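Local coordinates for aldose 1-epimerase (Caenorhabditis elegans, PDB 1LUR), which probably interconverts the alpha and beta anomers of aldose sugars such as galactose, at residues A[195-200]-A[205-210]; A[155-160]-A[271-276]; A[38-41]-A[45-48]. All blocks are in the same frame, centred on the assembly; numbering follows the deposited sequence.

Interaction 1: A[195-200]-A[205-210]; sequences FVEVDD and TGAIRS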
loop_
_atom_site.group_PDB
_atom_site.type_symbol
_atom_site.label_atom_id
_atom_site.label_comp_id
_atom_site.label_asym_id
_atom_site.label_seq_id
_atom_site.Cartn_x
_atom_site.Cartn_y
_atom_site.Cartn_z
ATOM N N PHE A 195 -5.395 13.476 -10.414
ATOM C CA PHE A 195 -4.211 12.739 -10.006
ATOM C C PHE A 195 -3.151 13.731 -9.546
ATOM O O PHE A 195 -3.194 14.911 -9.909
ATOM C CB PHE A 195 -3.689 11.835 -11.132
ATOM C CG PHE A 195 -2.993 12.558 -12.254
ATOM C CD1 PHE A 195 -1.608 12.667 -12.273
ATOM C CD2 PHE A 195 -3.719 13.064 -13.331
ATOM C CE1 PHE A 195 -0.947 13.261 -13.353
ATOM C CE2 PHE A 195 -3.071 13.661 -14.417
ATOM C CZ PHE A 195 -1.683 13.758 -14.430
ATOM N N VAL A 196 -2.224 13.253 -8.723
ATOM C CA VAL A 196 -1.156 14.088 -8.204
ATOM C C VAL A 196 0.025 14.125 -9.165
ATOM O O VAL A 196 0.631 13.102 -9.463
ATOM C CB VAL A 196 -0.690 13.565 -6.822
ATOM C CG1 VAL A 196 0.469 14.402 -6.294
ATOM C CG2 VAL A 196 -1.852 13.602 -5.852
ATOM N N GLU A 197 0.352 15.317 -9.648
ATOM C CA GLU A 197 1.463 15.482 -10.576
ATOM C C GLU A 197 2.810 15.224 -9.894
ATOM O O GLU A 197 3.020 15.612 -8.746
ATOM C CB GLU A 197 1.430 16.897 -11.149
ATOM C CG GLU A 197 2.582 17.248 -12.063
ATOM C CD GLU A 197 2.486 18.678 -12.529
ATOM O OE1 GLU A 197 1.642 18.957 -13.404
ATOM O OE2 GLU A 197 3.233 19.529 -11.998
ATOM N N VAL A 198 3.714 14.561 -10.605
ATOM C CA VAL A 198 5.037 14.256 -10.070
ATOM C C VAL A 198 6.100 14.645 -11.083
ATOM O O VAL A 198 5.811 14.772 -12.275
ATOM C CB VAL A 198 5.195 12.753 -9.759
ATOM C CG1 VAL A 198 4.192 12.335 -8.703
ATOM C CG2 VAL A 198 5.019 11.937 -11.031
ATOM N N ASP A 199 7.328 14.837 -10.607
ATOM C CA ASP A 199 8.428 15.212 -11.486
ATOM C C ASP A 199 9.180 13.982 -11.983
ATOM O O ASP A 199 8.686 12.859 -11.875
ATOM C CB ASP A 199 9.397 16.169 -10.776
ATOM C CG ASP A 199 9.982 15.585 -9.501
ATOM O OD1 ASP A 199 10.141 14.347 -9.421
ATOM O OD2 ASP A 199 10.303 16.376 -8.584
ATOM N N ASP A 200 10.376 14.207 -12.520
ATOM C CA ASP A 200 11.220 13.133 -13.048
ATOM C C ASP A 200 11.577 12.079 -12.002
ATOM O O ASP A 200 11.701 10.895 -12.320
ATOM C CB ASP A 200 12.524 13.712 -13.610
ATOM C CG ASP A 200 12.343 15.089 -14.212
ATOM O OD1 ASP A 200 11.909 16.006 -13.476
ATOM O OD2 ASP A 200 12.642 15.257 -15.416
ATOM N N THR A 205 4.863 17.575 -7.191
ATOM C CA THR A 205 5.251 18.956 -7.437
ATOM C C THR A 205 4.317 19.886 -6.667
ATOM O O THR A 205 4.590 21.076 -6.522
ATOM C CB THR A 205 5.142 19.295 -8.928
ATOM O OG1 THR A 205 3.795 19.071 -9.363
ATOM C CG2 THR A 205 6.080 18.424 -9.737
ATOM N N GLY A 206 3.213 19.329 -6.176
ATOM C CA GLY A 206 2.246 20.118 -5.431
ATOM C C GLY A 206 1.043 20.459 -6.292
ATOM O O GLY A 206 0.063 21.040 -5.819
ATOM N N ALA A 207 1.117 20.089 -7.566
ATOM C CA ALA A 207 0.038 20.349 -8.510
ATOM C C ALA A 207 -0.903 19.153 -8.631
ATOM O O ALA A 207 -0.489 18.004 -8.469
ATOM C CB ALA A 207 0.620 20.682 -9.883
ATOM N N ILE A 208 -2.173 19.438 -8.898
ATOM C CA ILE A 208 -3.185 18.401 -9.056
ATOM C C ILE A 208 -3.667 18.557 -10.489
ATOM O O ILE A 208 -3.977 19.669 -10.927
ATOM C CB ILE A 208 -4.389 18.600 -8.110
ATOM C CG1 ILE A 208 -3.935 18.532 -6.648
ATOM C CG2 ILE A 208 -5.444 17.528 -8.387
ATOM C CD1 ILE A 208 -3.337 17.202 -6.247
ATOM N N ARG A 209 -3.720 17.452 -11.217
ATOM C CA ARG A 209 -4.161 17.496 -12.599
ATOM C C ARG A 209 -5.384 16.642 -12.842
ATOM O O ARG A 209 -5.545 15.570 -12.246
ATOM C CB ARG A 209 -3.042 17.034 -13.534
ATOM C CG ARG A 209 -1.936 18.052 -13.746
ATOM C CD ARG A 209 -0.929 17.549 -14.772
ATOM N NE ARG A 209 -1.586 17.202 -16.028
ATOM C CZ ARG A 209 -0.970 16.651 -17.069
ATOM N NH1 ARG A 209 0.327 16.383 -17.006
ATOM N NH2 ARG A 209 -1.651 16.361 -18.172
ATOM N N SER A 210 -6.246 17.140 -13.719
ATOM C CA SER A 210 -7.465 16.443 -14.071
ATOM C C SER A 210 -7.021 15.213 -14.833
ATOM O O SER A 210 -5.989 15.222 -15.505
ATOM C CB SER A 210 -8.343 17.316 -14.972
ATOM O OG SER A 210 -9.324 16.535 -15.633
HETATM O O HOH W 1 1.693 17.270 -6.845
#

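Interaction 2: A[155-160]-A[271-276]; sequences IEHHAT and TSYPVI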
loop_
_atom_site.group_PDB
_atom_site.type_symbol
_atom_site.label_atom_id
_atom_site.label_comp_id
_atom_site.label_asym_id
_atom_site.label_seq_id
_atom_site.Cartn_x
_atom_site.Cartn_y
_atom_site.Cartn_z
ATOM N N ILE A 155 -8.018 -4.232 6.234
ATOM C CA ILE A 155 -6.776 -3.760 6.822
ATOM C C ILE A 155 -7.124 -2.503 7.598
ATOM O O ILE A 155 -7.654 -1.541 7.039
ATOM C CB ILE A 155 -5.702 -3.365 5.779
ATOM C CG1 ILE A 155 -5.330 -4.554 4.893
ATOM C CG2 ILE A 155 -4.453 -2.869 6.507
ATOM C CD1 ILE A 155 -4.219 -4.237 3.899
ATOM N N GLU A 156 -6.851 -2.521 8.894
ATOM C CA GLU A 156 -7.135 -1.372 9.733
ATOM C C GLU A 156 -5.807 -0.780 10.152
ATOM O O GLU A 156 -4.871 -1.509 10.473
ATOM C CB GLU A 156 -7.898 -1.782 10.982
ATOM C CG GLU A 156 -9.300 -2.268 10.730
ATOM C CD GLU A 156 -9.877 -2.940 11.953
ATOM O OE1 GLU A 156 -9.963 -2.280 13.017
ATOM O OE2 GLU A 156 -10.232 -4.132 11.853
ATOM N N HIS A 157 -5.737 0.542 10.135
ATOM C CA HIS A 157 -4.535 1.261 10.515
ATOM C C HIS A 157 -4.936 2.152 11.687
ATOM O O HIS A 157 -5.794 3.010 11.547
ATOM C CB HIS A 157 -4.042 2.111 9.336
ATOM C CG HIS A 157 -3.376 1.319 8.254
ATOM N ND1 HIS A 157 -3.069 1.855 7.022
ATOM C CD2 HIS A 157 -2.923 0.043 8.234
ATOM C CE1 HIS A 157 -2.453 0.944 6.289
ATOM N NE2 HIS A 157 -2.351 -0.164 7.002
ATOM N N HIS A 158 -4.326 1.927 12.846
ATOM C CA HIS A 158 -4.632 2.712 14.032
ATOM C C HIS A 158 -3.351 3.204 14.695
ATOM O O HIS A 158 -2.308 2.568 14.575
ATOM C CB HIS A 158 -5.416 1.856 15.035
ATOM C CG HIS A 158 -5.661 2.539 16.345
ATOM N ND1 HIS A 158 -6.612 3.526 16.508
ATOM C CD2 HIS A 158 -5.062 2.392 17.551
ATOM C CE1 HIS A 158 -6.588 3.955 17.757
ATOM N NE2 HIS A 158 -5.656 3.283 18.411
ATOM N N ALA A 159 -3.435 4.328 15.398
ATOM C CA ALA A 159 -2.261 4.869 16.071
ATOM C C ALA A 159 -2.570 6.013 17.023
ATOM O O ALA A 159 -3.585 6.695 16.895
ATOM C CB ALA A 159 -1.223 5.329 15.039
ATOM N N THR A 160 -1.664 6.202 17.979
ATOM C CA THR A 160 -1.762 7.253 18.983
ATOM C C THR A 160 -0.333 7.740 19.207
ATOM O O THR A 160 0.625 7.105 18.746
ATOM C CB THR A 160 -2.339 6.731 20.313
ATOM O OG1 THR A 160 -1.555 5.628 20.776
ATOM C CG2 THR A 160 -3.774 6.279 20.126
ATOM N N THR A 271 -11.919 2.528 0.690
ATOM C CA THR A 271 -11.015 2.951 1.748
ATOM C C THR A 271 -11.368 4.315 2.291
ATOM O O THR A 271 -12.044 5.107 1.633
ATOM C CB THR A 271 -9.554 2.983 1.236
ATOM O OG1 THR A 271 -8.696 3.518 2.253
ATOM C CG2 THR A 271 -9.442 3.853 -0.016
ATOM N N SER A 272 -10.908 4.578 3.506
ATOM C CA SER A 272 -11.156 5.847 4.166
ATOM C C SER A 272 -10.132 6.849 3.656
ATOM O O SER A 272 -10.337 8.063 3.756
ATOM C CB SER A 272 -11.022 5.684 5.678
ATOM O OG SER A 272 -9.767 5.106 6.014
ATOM N N TYR A 273 -9.027 6.338 3.116
ATOM C CA TYR A 273 -7.973 7.201 2.590
ATOM C C TYR A 273 -8.504 7.989 1.393
ATOM O O TYR A 273 -9.374 7.512 0.660
ATOM C CB TYR A 273 -6.742 6.383 2.169
ATOM C CG TYR A 273 -5.889 5.879 3.328
ATOM C CD1 TYR A 273 -5.933 4.544 3.725
ATOM C CD2 TYR A 273 -5.051 6.744 4.032
ATOM C CE1 TYR A 273 -5.168 4.077 4.799
ATOM C CE2 TYR A 273 -4.276 6.288 5.111
ATOM C CZ TYR A 273 -4.345 4.955 5.486
ATOM O OH TYR A 273 -3.604 4.497 6.549
ATOM N N PRO A 274 -7.977 9.208 1.177
ATOM C CA PRO A 274 -8.392 10.078 0.078
ATOM C C PRO A 274 -7.791 9.742 -1.281
ATOM O O PRO A 274 -8.316 10.165 -2.312
ATOM C CB PRO A 274 -7.981 11.456 0.575
ATOM C CG PRO A 274 -6.674 11.154 1.245
ATOM C CD PRO A 274 -6.991 9.891 2.037
ATOM N N VAL A 275 -6.685 9.005 -1.301
ATOM C CA VAL A 275 -6.075 8.653 -2.575
ATOM C C VAL A 275 -5.581 7.219 -2.592
ATOM O O VAL A 275 -5.510 6.550 -1.559
ATOM C CB VAL A 275 -4.865 9.577 -2.920
ATOM C CG1 VAL A 275 -5.208 11.024 -2.631
ATOM C CG2 VAL A 275 -3.627 9.148 -2.152
ATOM N N ILE A 276 -5.261 6.743 -3.785
ATOM C CA ILE A 276 -4.760 5.398 -3.958
ATOM C C ILE A 276 -3.581 5.511 -4.902
ATOM O O ILE A 276 -3.739 5.894 -6.065
ATOM C CB ILE A 276 -5.798 4.446 -4.576
ATOM C CG1 ILE A 276 -6.975 4.254 -3.617
ATOM C CG2 ILE A 276 -5.133 3.126 -4.908
ATOM C CD1 ILE A 276 -8.024 3.262 -4.108
#

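Interaction 3: A[38-41]-A[45-48]; sequences TFPD and KNQD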
loop_
_atom_site.group_PDB
_atom_site.type_symbol
_atom_site.label_atom_id
_atom_site.label_comp_id
_atom_site.label_asym_id
_atom_site.label_seq_id
_atom_site.Cartn_x
_atom_site.Cartn_y
_atom_site.Cartn_z
ATOM N N THR A 38 -4.288 -16.134 -1.113
ATOM C CA THR A 38 -4.805 -17.105 -2.067
ATOM C C THR A 38 -6.322 -17.046 -2.206
ATOM O O THR A 38 -7.040 -16.855 -1.226
ATOM C CB THR A 38 -4.397 -18.530 -1.653
ATOM O OG1 THR A 38 -4.914 -18.814 -0.348
ATOM C CG2 THR A 38 -2.886 -18.653 -1.616
ATOM N N PHE A 39 -6.799 -17.225 -3.435
ATOM C CA PHE A 39 -8.229 -17.194 -3.730
ATOM C C PHE A 39 -8.475 -17.993 -5.009
ATOM O O PHE A 39 -7.790 -17.799 -6.010
ATOM C CB PHE A 39 -8.682 -15.749 -3.930
ATOM C CG PHE A 39 -10.172 -15.567 -3.929
ATOM C CD1 PHE A 39 -10.907 -15.769 -2.766
ATOM C CD2 PHE A 39 -10.838 -15.158 -5.080
ATOM C CE1 PHE A 39 -12.285 -15.560 -2.745
ATOM C CE2 PHE A 39 -12.217 -14.945 -5.072
ATOM C CZ PHE A 39 -12.941 -15.146 -3.902
ATOM N N PRO A 40 -9.464 -18.899 -4.995
ATOM C CA PRO A 40 -9.747 -19.701 -6.190
ATOM C C PRO A 40 -10.208 -18.884 -7.394
ATOM O O PRO A 40 -10.995 -17.949 -7.257
ATOM C CB PRO A 40 -10.813 -20.675 -5.700
ATOM C CG PRO A 40 -11.556 -19.863 -4.676
ATOM C CD PRO A 40 -10.433 -19.185 -3.922
ATOM N N ASP A 41 -9.713 -19.241 -8.576
ATOM C CA ASP A 41 -10.086 -18.536 -9.800
ATOM C C ASP A 41 -11.412 -19.076 -10.330
ATOM O O ASP A 41 -12.082 -19.864 -9.664
ATOM C CB ASP A 41 -9.003 -18.700 -10.875
ATOM C CG ASP A 41 -8.692 -20.154 -11.175
ATOM O OD1 ASP A 41 -9.627 -20.979 -11.143
ATOM O OD2 ASP A 41 -7.516 -20.472 -11.451
ATOM N N LYS A 45 -9.342 -22.873 -9.205
ATOM C CA LYS A 45 -7.937 -23.085 -8.869
ATOM C C LYS A 45 -7.387 -21.953 -8.000
ATOM O O LYS A 45 -7.557 -20.775 -8.322
ATOM C CB LYS A 45 -7.103 -23.198 -10.144
ATOM C CG LYS A 45 -5.620 -23.362 -9.891
ATOM C CD LYS A 45 -4.839 -23.400 -11.196
ATOM C CE LYS A 45 -3.350 -23.532 -10.940
ATOM N NZ LYS A 45 -3.033 -24.750 -10.139
ATOM N N ASN A 46 -6.728 -22.320 -6.902
ATOM C CA ASN A 46 -6.148 -21.343 -5.983
ATOM C C ASN A 46 -5.046 -20.526 -6.639
ATOM O O ASN A 46 -4.128 -21.070 -7.262
ATOM C CB ASN A 46 -5.574 -22.041 -4.746
ATOM C CG ASN A 46 -6.604 -22.233 -3.645
ATOM O OD1 ASN A 46 -6.360 -22.952 -2.676
ATOM N ND2 ASN A 46 -7.752 -21.583 -3.783
ATOM N N GLN A 47 -5.142 -19.211 -6.495
ATOM C CA GLN A 47 -4.155 -18.314 -7.066
ATOM C C GLN A 47 -3.696 -17.332 -6.002
ATOM O O GLN A 47 -4.516 -16.776 -5.265
ATOM C CB GLN A 47 -4.749 -17.541 -8.240
ATOM C CG GLN A 47 -3.751 -16.619 -8.909
ATOM C CD GLN A 47 -2.588 -17.381 -9.511
ATOM O OE1 GLN A 47 -2.762 -18.139 -10.467
ATOM N NE2 GLN A 47 -1.397 -17.193 -8.950
ATOM N N ASP A 48 -2.384 -17.144 -5.907
ATOM C CA ASP A 48 -1.826 -16.217 -4.931
ATOM C C ASP A 48 -1.909 -14.886 -5.666
ATOM O O ASP A 48 -1.272 -14.705 -6.705
ATOM C CB ASP A 48 -0.369 -16.565 -4.626
ATOM C CG ASP A 48 0.145 -15.868 -3.376
ATOM O OD1 ASP A 48 -0.210 -14.686 -3.163
ATOM O OD2 ASP A 48 0.909 -16.500 -2.614
#

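Interaction 1: A[195-200]-A[205-210]
Glu197, Phe195 and Arg209 bury the most surface where strand 195-198 pairs with strand 207-210. The Glu197 chain is extended, with CG opposite the backbone N (chi1 176°), and this carries its carboxylate across to the partner segment. Thr205 OG1 donates to Glu197 OE2 at 2.7 Å and meets it on the anti side, somewhat out of the carboxylate plane. Ala207 CB packs against the same oxygen. The other oxygen, Glu197 OE1, lies 3.2 Å from Arg209 CD. It meets the aliphatic part of the arginine, and Arg209 NE is too far for a salt bridge.

Arg209 runs alongside Phe195, both side chains pointing the same way. Its CB sits over one ring face, 3.5 Å from Phe195 CE2. The bend at chi3 (55°) brings the guanidinium round so that Phe195 CZ lies over one of its faces, toward the rim. The two planes are 51° apart, so this is no flat stack. In the backbone, Phe195 N donates to Arg209 O, Arg209 N to Phe195 O, and Glu197 N to Ala207 O. Water 1 bridges Glu197 O, Gly206 N and Ala207 O where the chain turns its corner.

Strand 207-210 is an outermost strand of its antiparallel sheet. Strand 194-198 lies between it and strand 238-243, where Phe195 touches Leu241. Phe216 meets the Phe195 ring edge-to-face.

Interaction 2: A[155-160]-A[271-276]
His157 and Tyr273 form a single buried side-chain hydrogen bond between two parts of the beta fold. His157 lies on strand 152-160 of one antiparallel sheet. Tyr273 lies in the short turn between strand 265-271 of that sheet and strand 275-279 of another. The bond runs between His157 ND1 and Tyr273 OH at 2.7 Å and is nearly straight, at 169°. The hydroxyl sits at the edge of the imidazole, in its plane. The imidazole nitrogen likewise lies in the plane of the phenol ring. The two rings approach edge on, with their planes 68° apart, so this is not a stack.

Each side chain has CG opposite its own carbonyl carbon (chi1 -75° in both), a rotation that sends the two rings out from their backbones so that ND1 and OH meet. Thr271 OG1 accepts from Tyr273 N at 3.0 Å, an ST turn that fixes the backbone leading into the tyrosine. Phe306 packs edge-to-face with Tyr273, and Leu169 and Val143 touch His157.

Tyr273 OH is also hydrogen-bonded to Tyr327 OH, so two bonds grip this buried hydroxyl. Either His157 ND1 or Tyr273 OH could supply the proton of their bond. The bond gives ND1 a partner inside the protein. The in-plane approach is likely to limit how far the imidazole can turn.

Interaction 3: A[38-41]-A[45-48]
Asp41 reaches across the hairpin to Lys45, and its side chain meets that residue from CB outward. Asp41 CB lies 3.6 Å from Lys45 O. CG comes closer to the same carbonyl oxygen. With CG set between its own backbone N and carbonyl carbon (chi1 56°), the carboxylate turns toward the returning chain. Asp41 OD1 accepts from Lys45 N at 2.7 Å, with the donor above the carboxylate plane. Asp41 OD2 rests 3.1 Å from both Lys45 CB and Lys45 O; the latter is a second acceptor, so the two oxygens do not bond. Lys45 NZ is too distant for a salt bridge. Asp41 N completes the grip by donating to Lys45 O at 2.7 Å. With an alanine here, Lys45 N is likely to lose its carboxylate partner, and the turn to be held less firmly.

Further along, Phe39 N donates to Gln47 O and Gln47 N to Phe39 O, each at 3.0 Å. Asn46 ND2 lies beside Pro40, 3.6 Å from its CD. The Phe39 ring meets His337, which also bonds Pro40 O. The arrangement is a beta hairpin of antiparallel strands 33-40 and 46-48, with a side-chain-to-backbone bond closing its connecting turn. Strand 46-48 is an outermost strand of a small four-stranded antiparallel sheet.

In the fold
Interaction 2 is the buried contact, its centre about 10 Å from the centre of the chain. Interaction 1 is a surface contact and interaction 3 is partly buried. The centres of interactions 1 and 3 are about 36 Å apart, on opposite sides of the chain's centre. Both join segments close in sequence, and each pairs an outermost strand with its neighbour through backbone hydrogen bonds. In both, a carboxylate adds a further bond. Interaction 2 joins segments more than a hundred residues apart through one bond between aromatic side chains. Interactions 1 and 2 reach the same sheet, since strands 194-198, 207-210 and 275-279 all belong to it. Interaction 3 belongs to a separate, smaller sheet.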